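Local coordinates for heterokaryon incompatibility protein s (PDB 2WVQ) that forms the [het-s] prion and drives heterokaryon incompatibility with het-S in Podospora anserina, and is represented here by its globular HeLo domain, at residues 41-46 and 123-128; 50-55 and 165-170; 56-61 and 212-217; 187-192 and 219-224; 193-198 and 202-207. The protein carries 2 engineered substitutions. All blocks are in the same frame, centred on the assembly; numbering follows the deposited sequence.

Interaction 1. Residues 41-46 and 123-128; sequences DYERCQ and KPIGRA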
# COMPACT_ATOMS: atom_id res chain seq x y z
N ASP A 41 5.22 4.58 22.80
CA ASP A 41 5.93 3.82 21.76
C ASP A 41 6.62 4.69 20.73
O ASP A 41 7.19 4.18 19.76
CB ASP A 41 4.99 2.85 21.04
CG ASP A 41 4.66 1.65 21.89
OD1 ASP A 41 5.33 1.40 22.90
OD2 ASP A 41 3.71 0.95 21.52
N TYR A 42 6.57 6.00 20.93
CA TYR A 42 7.14 6.95 20.01
C TYR A 42 8.60 6.60 19.68
O TYR A 42 8.93 6.42 18.52
CB TYR A 42 7.09 8.38 20.54
CG TYR A 42 8.05 9.32 19.81
CD1 TYR A 42 8.00 9.47 18.41
CD2 TYR A 42 8.98 10.06 20.52
CE1 TYR A 42 8.87 10.33 17.75
CE2 TYR A 42 9.84 10.92 19.88
CZ TYR A 42 9.79 11.05 18.50
OH TYR A 42 10.66 11.92 17.89
N GLU A 43 9.43 6.48 20.71
CA GLU A 43 10.87 6.35 20.55
C GLU A 43 11.18 5.11 19.72
O GLU A 43 11.90 5.21 18.73
CB GLU A 43 11.56 6.28 21.91
CG GLU A 43 13.07 6.38 21.86
CD GLU A 43 13.69 6.23 23.23
OE1 GLU A 43 13.31 6.97 24.16
OE2 GLU A 43 14.57 5.36 23.38
N ARG A 44 10.61 3.97 20.10
CA ARG A 44 10.84 2.73 19.35
C ARG A 44 10.37 2.80 17.90
O ARG A 44 11.09 2.38 17.01
CB ARG A 44 10.22 1.52 20.07
CG ARG A 44 10.44 0.16 19.41
CD ARG A 44 9.36 -0.84 19.92
NE ARG A 44 8.61 -1.50 18.83
CZ ARG A 44 9.10 -2.45 18.02
NH1 ARG A 44 10.37 -2.90 18.14
NH2 ARG A 44 8.31 -2.96 17.06
N CYS A 45 9.16 3.33 17.66
CA CYS A 45 8.63 3.45 16.30
C CYS A 45 9.48 4.37 15.40
O CYS A 45 9.64 4.11 14.20
CB CYS A 45 7.16 3.91 16.35
SG CYS A 45 6.07 2.58 16.92
N GLN A 46 9.98 5.46 15.97
CA GLN A 46 10.89 6.36 15.26
C GLN A 46 12.20 5.64 14.89
O GLN A 46 12.60 5.70 13.74
CB GLN A 46 11.17 7.63 16.06
CG GLN A 46 12.15 8.61 15.39
CD GLN A 46 11.63 9.15 14.07
OE1 GLN A 46 10.63 9.86 14.04
NE2 GLN A 46 12.29 8.78 12.96
N LYS A 123 14.17 9.45 25.28
CA LYS A 123 15.25 9.37 26.25
C LYS A 123 16.60 9.70 25.55
O LYS A 123 16.71 9.53 24.32
CB LYS A 123 15.26 7.99 26.92
CG LYS A 123 13.89 7.61 27.53
CD LYS A 123 14.01 6.51 28.55
CE LYS A 123 12.87 6.60 29.57
NZ LYS A 123 13.13 5.76 30.78
N PRO A 124 17.60 10.20 26.31
CA PRO A 124 18.89 10.55 25.70
C PRO A 124 19.56 9.42 24.90
O PRO A 124 20.24 9.69 23.89
CB PRO A 124 19.75 10.93 26.91
CG PRO A 124 18.77 11.39 27.95
CD PRO A 124 17.59 10.49 27.76
N ILE A 125 19.36 8.18 25.34
CA ILE A 125 19.91 7.02 24.66
C ILE A 125 19.29 6.83 23.26
O ILE A 125 20.01 6.59 22.28
CB ILE A 125 19.71 5.75 25.53
CG1 ILE A 125 20.60 4.61 25.04
CG2 ILE A 125 18.21 5.36 25.64
CD1 ILE A 125 20.44 3.34 25.85
N GLY A 126 17.97 6.93 23.18
CA GLY A 126 17.26 6.83 21.91
C GLY A 126 17.49 8.03 21.04
O GLY A 126 17.62 7.90 19.82
N ARG A 127 17.55 9.21 21.65
CA ARG A 127 17.83 10.37 20.84
C ARG A 127 19.25 10.27 20.16
O ARG A 127 19.38 10.61 19.00
CB ARG A 127 17.59 11.66 21.60
CG ARG A 127 18.01 12.93 20.86
CD ARG A 127 18.08 14.17 21.76
NE ARG A 127 16.94 14.27 22.65
CZ ARG A 127 16.99 14.12 23.97
NH1 ARG A 127 18.13 13.89 24.59
NH2 ARG A 127 15.87 14.21 24.67
N ALA A 128 20.26 9.75 20.87
CA ALA A 128 21.61 9.55 20.30
C ALA A 128 21.62 8.53 19.14
O ALA A 128 22.30 8.74 18.12
CB ALA A 128 22.60 9.16 21.36

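Interaction 2. Residues 50-55 and 165-170; sequences DIAKAR and DQVARF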
# COMPACT_ATOMS: atom_id res chain seq x y z
N ASP A 50 13.97 4.91 11.23
CA ASP A 50 15.37 5.28 10.95
C ASP A 50 16.16 4.07 10.44
O ASP A 50 17.04 4.22 9.59
CB ASP A 50 16.08 5.86 12.19
CG ASP A 50 15.38 7.10 12.80
OD1 ASP A 50 15.60 7.34 14.01
OD2 ASP A 50 14.65 7.86 12.11
N ILE A 51 15.87 2.90 11.00
CA ILE A 51 16.50 1.65 10.57
C ILE A 51 16.09 1.21 9.17
O ILE A 51 16.97 0.76 8.41
CB ILE A 51 16.32 0.52 11.61
CG1 ILE A 51 17.16 0.82 12.85
CG2 ILE A 51 16.72 -0.85 11.04
CD1 ILE A 51 16.69 0.05 14.05
N ALA A 52 14.81 1.35 8.82
CA ALA A 52 14.36 1.06 7.44
C ALA A 52 15.03 2.00 6.45
O ALA A 52 15.43 1.58 5.32
CB ALA A 52 12.82 1.15 7.31
N LYS A 53 15.16 3.27 6.84
CA LYS A 53 15.87 4.26 6.03
C LYS A 53 17.36 3.89 5.92
O LYS A 53 17.96 4.02 4.86
CB LYS A 53 15.69 5.65 6.61
CG LYS A 53 16.38 6.76 5.84
CD LYS A 53 16.42 8.09 6.64
CE LYS A 53 16.41 9.27 5.66
NZ LYS A 53 16.68 10.55 6.32
N ALA A 54 17.95 3.43 7.02
CA ALA A 54 19.40 3.05 7.02
C ALA A 54 19.63 1.84 6.10
O ALA A 54 20.65 1.74 5.42
CB ALA A 54 19.89 2.73 8.46
N ARG A 55 18.67 0.93 6.09
CA ARG A 55 18.83 -0.29 5.34
C ARG A 55 18.66 -0.08 3.84
O ARG A 55 19.39 -0.70 3.01
CB ARG A 55 17.91 -1.38 5.87
CG ARG A 55 18.28 -2.74 5.31
CD ARG A 55 17.12 -3.66 5.32
NE ARG A 55 17.28 -4.80 4.44
CZ ARG A 55 16.29 -5.65 4.16
NH1 ARG A 55 15.08 -5.47 4.71
NH2 ARG A 55 16.49 -6.66 3.34
N ASP A 165 7.22 -2.36 7.30
CA ASP A 165 7.09 -3.70 6.76
C ASP A 165 7.23 -3.79 5.25
O ASP A 165 7.93 -4.66 4.73
CB ASP A 165 5.75 -4.35 7.19
CG ASP A 165 5.64 -4.59 8.71
OD1 ASP A 165 4.56 -5.02 9.17
OD2 ASP A 165 6.64 -4.34 9.45
N GLN A 166 6.54 -2.91 4.53
CA GLN A 166 6.68 -2.87 3.07
C GLN A 166 8.07 -2.39 2.61
O GLN A 166 8.58 -2.92 1.61
CB GLN A 166 5.58 -2.02 2.45
CG GLN A 166 4.19 -2.64 2.60
CD GLN A 166 3.33 -2.46 1.37
OE1 GLN A 166 2.16 -2.05 1.46
NE2 GLN A 166 3.89 -2.79 0.19
N VAL A 167 8.68 -1.43 3.30
CA VAL A 167 10.06 -1.00 2.93
C VAL A 167 11.06 -2.15 3.11
O VAL A 167 11.90 -2.35 2.24
CB VAL A 167 10.53 0.37 3.56
CG1 VAL A 167 12.04 0.66 3.29
CG2 VAL A 167 9.69 1.57 2.98
N ALA A 168 10.92 -2.93 4.19
CA ALA A 168 11.78 -4.09 4.47
C ALA A 168 11.66 -5.12 3.37
O ALA A 168 12.68 -5.62 2.86
CB ALA A 168 11.46 -4.73 5.85
N ARG A 169 10.42 -5.42 2.97
CA ARG A 169 10.16 -6.33 1.86
C ARG A 169 10.69 -5.81 0.52
O ARG A 169 11.23 -6.57 -0.28
CB ARG A 169 8.67 -6.73 1.76
CG ARG A 169 8.08 -7.44 3.00
CD ARG A 169 9.12 -8.26 3.77
NE ARG A 169 9.00 -7.99 5.21
CZ ARG A 169 9.99 -8.04 6.10
NH1 ARG A 169 11.24 -8.32 5.73
NH2 ARG A 169 9.73 -7.77 7.38
N PHE A 170 10.56 -4.51 0.27
CA PHE A 170 11.08 -3.95 -0.95
C PHE A 170 12.62 -4.01 -1.01
O PHE A 170 13.16 -4.23 -2.09
CB PHE A 170 10.58 -2.52 -1.18
CG PHE A 170 9.14 -2.43 -1.68
CD1 PHE A 170 8.25 -1.51 -1.09
CD2 PHE A 170 8.68 -3.21 -2.73
CE1 PHE A 170 6.94 -1.38 -1.56
CE2 PHE A 170 7.37 -3.09 -3.19
CZ PHE A 170 6.50 -2.18 -2.60

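Interaction 3. Residues 56-61 and 212-217; sequences LSRWGE and DAAMSD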
# COMPACT_ATOMS: atom_id res chain seq x y z
N LEU A 56 17.72 0.81 3.49
CA LEU A 56 17.50 1.26 2.12
C LEU A 56 18.76 2.00 1.63
O LEU A 56 19.31 1.72 0.53
CB LEU A 56 16.25 2.17 2.02
CG LEU A 56 15.87 2.83 0.66
CD1 LEU A 56 15.58 1.84 -0.42
CD2 LEU A 56 14.71 3.87 0.74
N SER A 57 19.25 2.93 2.43
CA SER A 57 20.47 3.60 2.01
C SER A 57 21.71 2.67 1.91
O SER A 57 22.53 2.88 1.03
CB SER A 57 20.73 4.88 2.78
OG SER A 57 21.50 4.65 3.92
N ARG A 58 21.83 1.66 2.79
CA ARG A 58 22.88 0.66 2.70
C ARG A 58 22.90 0.01 1.34
O ARG A 58 23.99 -0.21 0.80
CB ARG A 58 22.84 -0.39 3.81
CG ARG A 58 24.19 -1.21 3.99
CD ARG A 58 24.02 -2.32 5.03
NE ARG A 58 23.48 -1.75 6.27
CZ ARG A 58 22.36 -2.10 6.91
NH1 ARG A 58 21.60 -3.09 6.46
NH2 ARG A 58 22.01 -1.47 8.02
N TRP A 59 21.72 -0.30 0.79
CA TRP A 59 21.60 -0.86 -0.53
C TRP A 59 22.18 0.02 -1.62
O TRP A 59 22.89 -0.49 -2.51
CB TRP A 59 20.14 -1.21 -0.88
CG TRP A 59 20.05 -1.77 -2.26
CD1 TRP A 59 20.23 -3.06 -2.62
CD2 TRP A 59 19.77 -1.05 -3.46
NE1 TRP A 59 20.10 -3.20 -3.98
CE2 TRP A 59 19.81 -1.98 -4.52
CE3 TRP A 59 19.48 0.30 -3.75
CZ2 TRP A 59 19.55 -1.62 -5.85
CZ3 TRP A 59 19.22 0.65 -5.07
CH2 TRP A 59 19.27 -0.30 -6.11
N GLY A 60 21.85 1.31 -1.59
CA GLY A 60 22.40 2.22 -2.59
C GLY A 60 23.91 2.28 -2.53
O GLY A 60 24.59 2.38 -3.57
N GLU A 61 24.46 2.20 -1.31
CA GLU A 61 25.92 2.19 -1.13
C GLU A 61 26.55 0.90 -1.65
O GLU A 61 27.64 0.94 -2.26
CB GLU A 61 26.27 2.38 0.36
CG GLU A 61 27.77 2.50 0.70
CD GLU A 61 28.40 3.82 0.27
OE1 GLU A 61 27.68 4.69 -0.27
OE2 GLU A 61 29.61 4.00 0.48
N ASP A 212 15.79 -5.33 9.39
CA ASP A 212 17.19 -5.24 8.95
C ASP A 212 18.06 -6.28 9.68
O ASP A 212 18.73 -5.94 10.68
CB ASP A 212 17.72 -3.83 9.21
CG ASP A 212 19.09 -3.59 8.58
OD1 ASP A 212 19.78 -4.57 8.21
OD2 ASP A 212 19.50 -2.42 8.52
N ALA A 213 18.05 -7.52 9.18
CA ALA A 213 18.83 -8.64 9.74
C ALA A 213 20.34 -8.38 9.80
O ALA A 213 21.00 -8.81 10.76
CB ALA A 213 18.57 -9.92 8.98
N ALA A 214 20.88 -7.70 8.79
CA ALA A 214 22.30 -7.32 8.75
C ALA A 214 22.71 -6.47 9.98
O ALA A 214 23.72 -6.78 10.64
CB ALA A 214 22.64 -6.63 7.43
N MET A 215 21.90 -5.46 10.30
CA MET A 215 22.10 -4.63 11.51
C MET A 215 21.87 -5.40 12.79
O MET A 215 22.60 -5.27 13.77
CB MET A 215 21.18 -3.40 11.48
CG MET A 215 21.34 -2.46 12.69
SD MET A 215 20.36 -0.95 12.70
CE MET A 215 20.61 -0.21 11.09
N SER A 216 20.83 -6.23 12.78
CA SER A 216 20.55 -7.07 13.92
C SER A 216 21.73 -7.99 14.25
O SER A 216 22.17 -8.10 15.41
CB SER A 216 19.26 -7.86 13.68
OG SER A 216 18.81 -8.42 14.89
N ASP A 217 22.27 -8.63 13.21
CA ASP A 217 23.41 -9.56 13.37
C ASP A 217 24.71 -8.87 13.76
O ASP A 217 25.50 -9.41 14.54
CB ASP A 217 23.63 -10.38 12.09
CG ASP A 217 22.46 -11.30 11.77
OD1 ASP A 217 21.58 -11.49 12.64
OD2 ASP A 217 22.42 -11.83 10.64

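Interaction 4. Residues 187-192 and 219-224; sequences LAEIEI and AAQKID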
# COMPACT_ATOMS: atom_id res chain seq x y z
N LEU A 187 29.23 -3.39 5.52
CA LEU A 187 28.70 -2.06 5.66
C LEU A 187 27.98 -1.85 6.99
O LEU A 187 28.19 -0.82 7.64
CB LEU A 187 27.79 -1.79 4.47
CG LEU A 187 28.21 -0.84 3.34
CD1 LEU A 187 29.66 -0.31 3.29
CD2 LEU A 187 27.77 -1.41 2.04
N ALA A 188 27.17 -2.83 7.40
CA ALA A 188 26.44 -2.82 8.67
C ALA A 188 27.42 -2.94 9.84
O ALA A 188 27.16 -2.46 10.94
CB ALA A 188 25.44 -3.96 8.71
N GLU A 189 28.57 -3.59 9.60
CA GLU A 189 29.61 -3.74 10.63
C GLU A 189 30.27 -2.37 10.86
O GLU A 189 30.46 -1.95 12.01
CB GLU A 189 30.64 -4.79 10.23
CG GLU A 189 30.16 -6.23 10.40
CD GLU A 189 31.17 -7.27 9.90
OE1 GLU A 189 32.31 -6.90 9.49
OE2 GLU A 189 30.82 -8.48 9.92
N ILE A 190 30.59 -1.68 9.76
CA ILE A 190 31.11 -0.32 9.80
C ILE A 190 30.13 0.70 10.44
O ILE A 190 30.56 1.62 11.15
CB ILE A 190 31.54 0.14 8.36
CG1 ILE A 190 32.69 -0.72 7.84
CG2 ILE A 190 31.87 1.65 8.34
CD1 ILE A 190 32.94 -0.60 6.33
N GLU A 191 28.83 0.54 10.20
CA GLU A 191 27.82 1.45 10.77
C GLU A 191 27.83 1.38 12.29
O GLU A 191 27.64 2.39 12.99
CB GLU A 191 26.42 1.09 10.27
CG GLU A 191 26.25 1.23 8.79
CD GLU A 191 24.91 0.73 8.31
OE1 GLU A 191 24.10 0.25 9.14
OE2 GLU A 191 24.68 0.82 7.10
N ILE A 192 28.07 0.17 12.77
CA ILE A 192 27.97 -0.19 14.17
C ILE A 192 29.31 -0.11 14.95
O ILE A 192 29.35 -0.37 16.15
CB ILE A 192 27.29 -1.61 14.26
CG1 ILE A 192 26.09 -1.58 15.21
CG2 ILE A 192 28.31 -2.74 14.56
CD1 ILE A 192 24.90 -2.29 14.65
N ALA A 219 24.97 -5.93 15.50
CA ALA A 219 24.75 -5.68 16.93
C ALA A 219 24.94 -6.92 17.83
O ALA A 219 25.62 -6.84 18.85
CB ALA A 219 23.38 -5.07 17.16
N ALA A 220 24.34 -8.05 17.45
CA ALA A 220 24.47 -9.31 18.17
C ALA A 220 25.93 -9.76 18.25
O ALA A 220 26.41 -10.16 19.32
CB ALA A 220 23.60 -10.39 17.53
N GLN A 221 26.64 -9.68 17.12
CA GLN A 221 28.06 -10.06 17.06
C GLN A 221 28.89 -9.18 17.99
O GLN A 221 29.88 -9.64 18.56
CB GLN A 221 28.60 -9.96 15.62
CG GLN A 221 28.43 -11.22 14.73
CD GLN A 221 28.37 -10.89 13.20
OE1 GLN A 221 28.23 -9.72 12.77
NE2 GLN A 221 28.47 -11.94 12.39
N LYS A 222 28.50 -7.91 18.15
CA LYS A 222 29.27 -6.96 18.95
C LYS A 222 29.03 -7.11 20.45
O LYS A 222 29.98 -7.02 21.25
CB LYS A 222 29.04 -5.52 18.48
CG LYS A 222 30.03 -4.54 19.07
CD LYS A 222 30.07 -3.22 18.25
CE LYS A 222 31.13 -2.32 18.97
NZ LYS A 222 31.70 -1.29 18.02
N ILE A 223 27.78 -7.34 20.85
CA ILE A 223 27.46 -7.49 22.28
C ILE A 223 27.92 -8.82 22.86
O ILE A 223 28.16 -8.92 24.07
CB ILE A 223 25.96 -7.19 22.61
CG1 ILE A 223 25.00 -7.87 21.62
CG2 ILE A 223 25.71 -5.69 22.61
CD1 ILE A 223 23.54 -7.37 21.67
N ASP A 224 28.06 -9.83 22.01
CA ASP A 224 28.57 -11.14 22.43
C ASP A 224 30.10 -11.17 22.53
O ASP A 224 30.65 -11.87 23.38
CB ASP A 224 28.05 -12.27 21.53
CG ASP A 224 26.56 -12.54 21.73
OD1 ASP A 224 26.16 -12.86 22.87
OD2 ASP A 224 25.79 -12.44 20.75

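Interaction 5. Residues 193-198 and 202-207; sequences EEVEDE and TILKDA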
# COMPACT_ATOMS: atom_id res chain seq x y z
N GLU A 193 30.40 0.28 14.29
CA GLU A 193 31.69 0.35 14.99
C GLU A 193 31.86 1.51 15.97
O GLU A 193 32.67 1.42 16.89
CB GLU A 193 32.90 0.20 14.04
CG GLU A 193 33.02 1.19 12.90
CD GLU A 193 34.41 1.17 12.29
OE1 GLU A 193 34.61 0.56 11.22
OE2 GLU A 193 35.32 1.76 12.91
N GLU A 194 31.07 2.57 15.82
CA GLU A 194 31.20 3.71 16.73
C GLU A 194 30.36 3.56 18.00
O GLU A 194 30.57 4.25 19.01
CB GLU A 194 30.85 5.01 16.00
CG GLU A 194 31.45 6.24 16.62
CD GLU A 194 32.14 7.12 15.60
OE1 GLU A 194 31.97 6.86 14.39
OE2 GLU A 194 32.85 8.05 16.02
N VAL A 195 29.41 2.63 17.97
CA VAL A 195 28.52 2.42 19.10
C VAL A 195 29.11 1.35 20.03
O VAL A 195 29.13 0.16 19.70
CB VAL A 195 27.03 2.21 18.66
CG1 VAL A 195 26.88 1.09 17.67
CG2 VAL A 195 26.10 2.02 19.84
N GLU A 196 29.59 1.80 21.19
CA GLU A 196 30.40 0.94 22.06
C GLU A 196 29.62 0.28 23.19
O GLU A 196 30.01 -0.80 23.68
CB GLU A 196 31.59 1.73 22.63
CG GLU A 196 32.59 2.24 21.58
CD GLU A 196 33.13 1.13 20.65
OE1 GLU A 196 33.88 1.47 19.70
OE2 GLU A 196 32.81 -0.06 20.87
N ASP A 197 28.53 0.93 23.61
CA ASP A 197 27.83 0.51 24.83
C ASP A 197 26.78 -0.56 24.54
O ASP A 197 25.99 -0.43 23.59
CB ASP A 197 27.20 1.73 25.55
CG ASP A 197 26.32 2.57 24.61
OD1 ASP A 197 25.21 2.96 25.05
OD2 ASP A 197 26.74 2.86 23.46
N GLU A 198 26.80 -1.61 25.37
CA GLU A 198 25.85 -2.72 25.28
C GLU A 198 24.39 -2.23 25.22
O GLU A 198 23.56 -2.81 24.38
CB GLU A 198 26.04 -3.67 26.45
CG GLU A 198 25.54 -5.08 26.21
CD GLU A 198 24.05 -5.24 26.55
OE1 GLU A 198 23.71 -5.22 27.76
OE2 GLU A 198 23.23 -5.39 25.60
N THR A 202 21.95 -3.43 22.13
CA THR A 202 20.76 -4.26 22.38
C THR A 202 19.52 -3.64 21.76
O THR A 202 18.68 -4.34 21.20
CB THR A 202 20.49 -4.42 23.88
OG1 THR A 202 21.71 -4.77 24.53
CG2 THR A 202 19.44 -5.51 24.14
N ILE A 203 19.42 -2.31 21.87
CA ILE A 203 18.33 -1.53 21.26
C ILE A 203 18.29 -1.67 19.73
O ILE A 203 17.21 -1.87 19.14
CB ILE A 203 18.39 -0.03 21.71
CG1 ILE A 203 17.95 0.11 23.17
CG2 ILE A 203 17.51 0.88 20.76
CD1 ILE A 203 18.05 1.51 23.73
N LEU A 204 19.45 -1.58 19.09
CA LEU A 204 19.55 -1.79 17.62
C LEU A 204 19.24 -3.25 17.23
O LEU A 204 18.48 -3.49 16.32
CB LEU A 204 20.94 -1.39 17.10
CG LEU A 204 21.40 0.06 17.17
CD1 LEU A 204 22.86 0.11 16.69
CD2 LEU A 204 20.51 0.99 16.29
N LYS A 205 19.88 -4.20 17.91
CA LYS A 205 19.57 -5.64 17.79
C LYS A 205 18.04 -5.89 17.84
O LYS A 205 17.50 -6.53 16.93
CB LYS A 205 20.29 -6.43 18.89
CG LYS A 205 20.33 -7.93 18.67
CD LYS A 205 20.58 -8.68 19.96
CE LYS A 205 20.33 -10.19 19.78
NZ LYS A 205 20.44 -10.97 21.06
N ASP A 206 17.37 -5.35 18.86
CA ASP A 206 15.93 -5.52 19.02
C ASP A 206 15.10 -4.79 17.96
O ASP A 206 14.24 -5.41 17.33
CB ASP A 206 15.47 -5.07 20.41
CG ASP A 206 15.91 -6.02 21.52
OD1 ASP A 206 16.26 -7.19 21.25
OD2 ASP A 206 15.90 -5.57 22.69
N ALA A 207 15.36 -3.50 17.77
CA ALA A 207 14.58 -2.67 16.81
C ALA A 207 14.76 -3.09 15.35
O ALA A 207 13.82 -2.98 14.58
CB ALA A 207 14.87 -1.17 16.99

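Interaction 1. Residues 41-46 and 123-128
Glu43 reaches across from helix 42-62 to the first turn of helix 124-140, joining two helices of the all-helical HeLo domain through a carboxylate set at a helix N-terminus. With chi1 at -170°, CG is trans to the backbone N, and the extended chain beyond it carries the carboxylate straight over the gap. Lys123, the N-cap residue, crosses this side chain at about a right angle. The link between them uses backbone, not the amine: Lys123 N donates to Glu43 OE1 at 2.9 Å, with an N-H...O angle of 158°. The donor comes from above the carboxylate, 44° out of its plane. Lys123 NZ stands 6.7 Å from Glu43 OE1, so the opposite charges do not pair directly, although the lysine's CG packs 3.5 Å from OE1. A negative group at this helix end is probably favoured by the positive end of the helix dipole. Met122 of the preceding loop also packs on Glu43, and Ile125 turns to helix 198-207. The second carboxylate oxygen settles over the helix backbone where there is no side chain, Glu43 OE2 lying 3.4 Å from Gly126 CA.

Interaction 2. Residues 50-55 and 165-170
The guanidinium of Arg55 meets Ala168 at its edge, where the methyl CB lies in the guanidinium plane, while Ala168 O stands oblique to that plane. The same methyl is shared with a second flat group: Ala168 CB sits 3.5 Å above the plane of the Arg169 guanidinium, over the centre of one face. The Ala168 methyl thus touches both guanidinium groups, one at its edge and one on its face, in a buried helix-helix contact at the heart of the HeLo domain. Helices 42-62 and 157-176 pass closely here, the CA atoms of Ala52 and Ala168 being 6.5 Å apart, consistent with alanine at both positions.

Arg55 spans the gap with an extended chain from CG to NE, chi1 being -167°, which delivers NH1 to the carbonyl of the facing helix. The bond from Arg55 NH1 to Ala168 O is 3.0 Å long but weak, its angle at the hydrogen only 122°. The stronger holds on this group are ionic, NH2 pairing with Asp172 and NE with Glu175. Asp172 also pairs with Arg169 NH1, so its carboxylate probably offsets the nearness of the two cations, Arg55 NH1 and Arg169 NH1 being 4.9 Å apart. Helix 157-176 also meets the second subunit, where Phe170 packs on Arg104 of that chain.

About one turn before Arg55 the contact is between apolar side chains. Val167 presents to helix 42-62 the methyl antiperiplanar to its N (chi1 172°), and Val167 CG1 rests 4.1 Å from both Ala52 CB and Ala52 O.

Interaction 3. Residues 56-61 and 212-217
Arg58 and Asp212 approach from opposite directions and meet end-on, the two terminal nitrogens of the guanidinium pairing with the two carboxylate oxygens. Arg58 NH2 donates to Asp212 OD2 at 2.7 Å, close to the guanidinium plane and into the syn lone pair. Beside it, Arg58 NH1 reaches Asp212 OD1 at 2.9 Å, also from the syn side but tilted out of both planes, as expected when the two flat groups are turned 41° apart. Arg58 NH1 also bonds Asp212 OD2 weakly at 3.0 Å, so OD2 takes both nitrogens. A bend at chi3 (-53°) in the arginine chain sets this end-on grip.

Asp212 OD1 has a second donor: Met215 N, at 3.1 Å with a nearly straight angle of 168°, coming from above the carboxylate. Arg58 NH2 in turn forms a salt bridge to Glu191, and NE is hydrogen-bonded outside the pair. Buried charge is thus met by charge, which should favour ionised forms on both sides. The methyl of Met215 lines the guanidinium edge, CE lying 3.6 Å from Arg58 NH2.

The pattern is that of an aspartate N-cap: Asp212 starts helix 213-224 and, through the same carboxylate, ties that helix to helix 42-62 of the HeLo domain.

Interaction 4. Residues 187-192 and 219-224
Lys222 meets Ile192 through an extended side chain: chi1 of -168° swings CG opposite the backbone N, and the later torsions are all broadly trans, so NZ is carried out to the backbone of the other segment. Ile192 is less relaxed, with chi1 at -127° and chi2 likewise well away from a staggered value; in this conformation CD1 is turned onto helix 213-224. The two side chains run antiparallel, side by side, leaving Ile192 CG2 4.1 Å from Lys222 CD.

Lys222 NZ donates to Ile192 O over 3.1 Å. The donor is tilted slightly from the carbonyl plane and is bent well off the line of the C=O bond. A long, weak ion pair with Glu196 gives the same amine a second partner, in the loop that follows. The positive charge therefore sits beside the chain where helix 181-191 passes into that loop.

The apolar half of the contact lies at Ala219. Ile192 CD1 is 4.0 Å from Ala219 CB and 3.7 Å from Ala219 N, so the methyl covers the small residue and its adjoining backbone together. Toward solvent, Glu189 and Gln221 merely approach, Glu189 OE2 standing 4.0 Å from Gln221 OE1 with the flat groups steeply turned against each other.

In the fold, this contact lays the C-terminal part of helix 181-191 against helix 213-224. Ile192 extends inward to Met215, Ala218 and Leu204, the last on helix 198-207, whose Leu201 and Lys205 also meet Ile223.

Interaction 5. Residues 193-198 and 202-207
Thr202 N donates to Glu198 O at 2.8 Å with an angle of 163°, an ordinary i to i+4 bond in the first turn of helix 198-207. A further bond to the same carbonyl, from Thr202 OG1 to Glu198 O at 2.7 Å, is doubtful because the hydroxyl is modelled too close to a neighbour, although helical threonines often bond to the carbonyl one turn back. As modelled, a chi1 of -48° places OG1 beside the threonine's own N, so that both donors would point back along the helix.

The doubt comes from the glutamate side chain. Glu198 bends back at chi2 (-87°), and its carboxylate oxygen OE2 is modelled implausibly close to Thr202 OG1, so nothing is built on that approach. The backbone bond does not depend on it.

Farther back in the loop the contact turns apolar. Val195 points its side chain at the helix, and a methyl of each residue meets, Val195 CG1 lying 4.3 Å from Leu204 CD1. The same valine touches Ser200 and Leu201, so it lies against the first two turns. Between valine and glutamate stands Asp197, the N-cap: its side chain caps a backbone N in the first turn, and OD1 is also hydrogen-bonded to Ser200 OG.

The segment 193-198 is thus the connection that leaves helix 181-191 and turns into helix 198-207. That helix in turn packs on helix 124-140, met by Ile203 and Leu204, and on helix 213-224, met by Glu198 and Lys205.

Helix 42-62 is shared by interactions 1, 2 and 3, which join it in turn to helices 124-140, 157-176 and 213-224. Interactions 2 and 3 form the buried centre, their centres about 8 Å apart. Interaction 3 alone is a salt bridge across its segments; interaction 2 has a weak arginine-to-carbonyl bond, its charge met by outside carboxylates. Interactions 1, 4 and 5, partly buried and farther out, each have one sound bond using a backbone N or O. Helix 213-224 serves both 3 and 4, connected by the Arg58-Glu191 salt bridge. Interaction 5, nested within the loops closed by 3 and 4, reaches interaction 1 where Ile203 packs on Ile125, and interaction 2 where Ala207 meets Ile51.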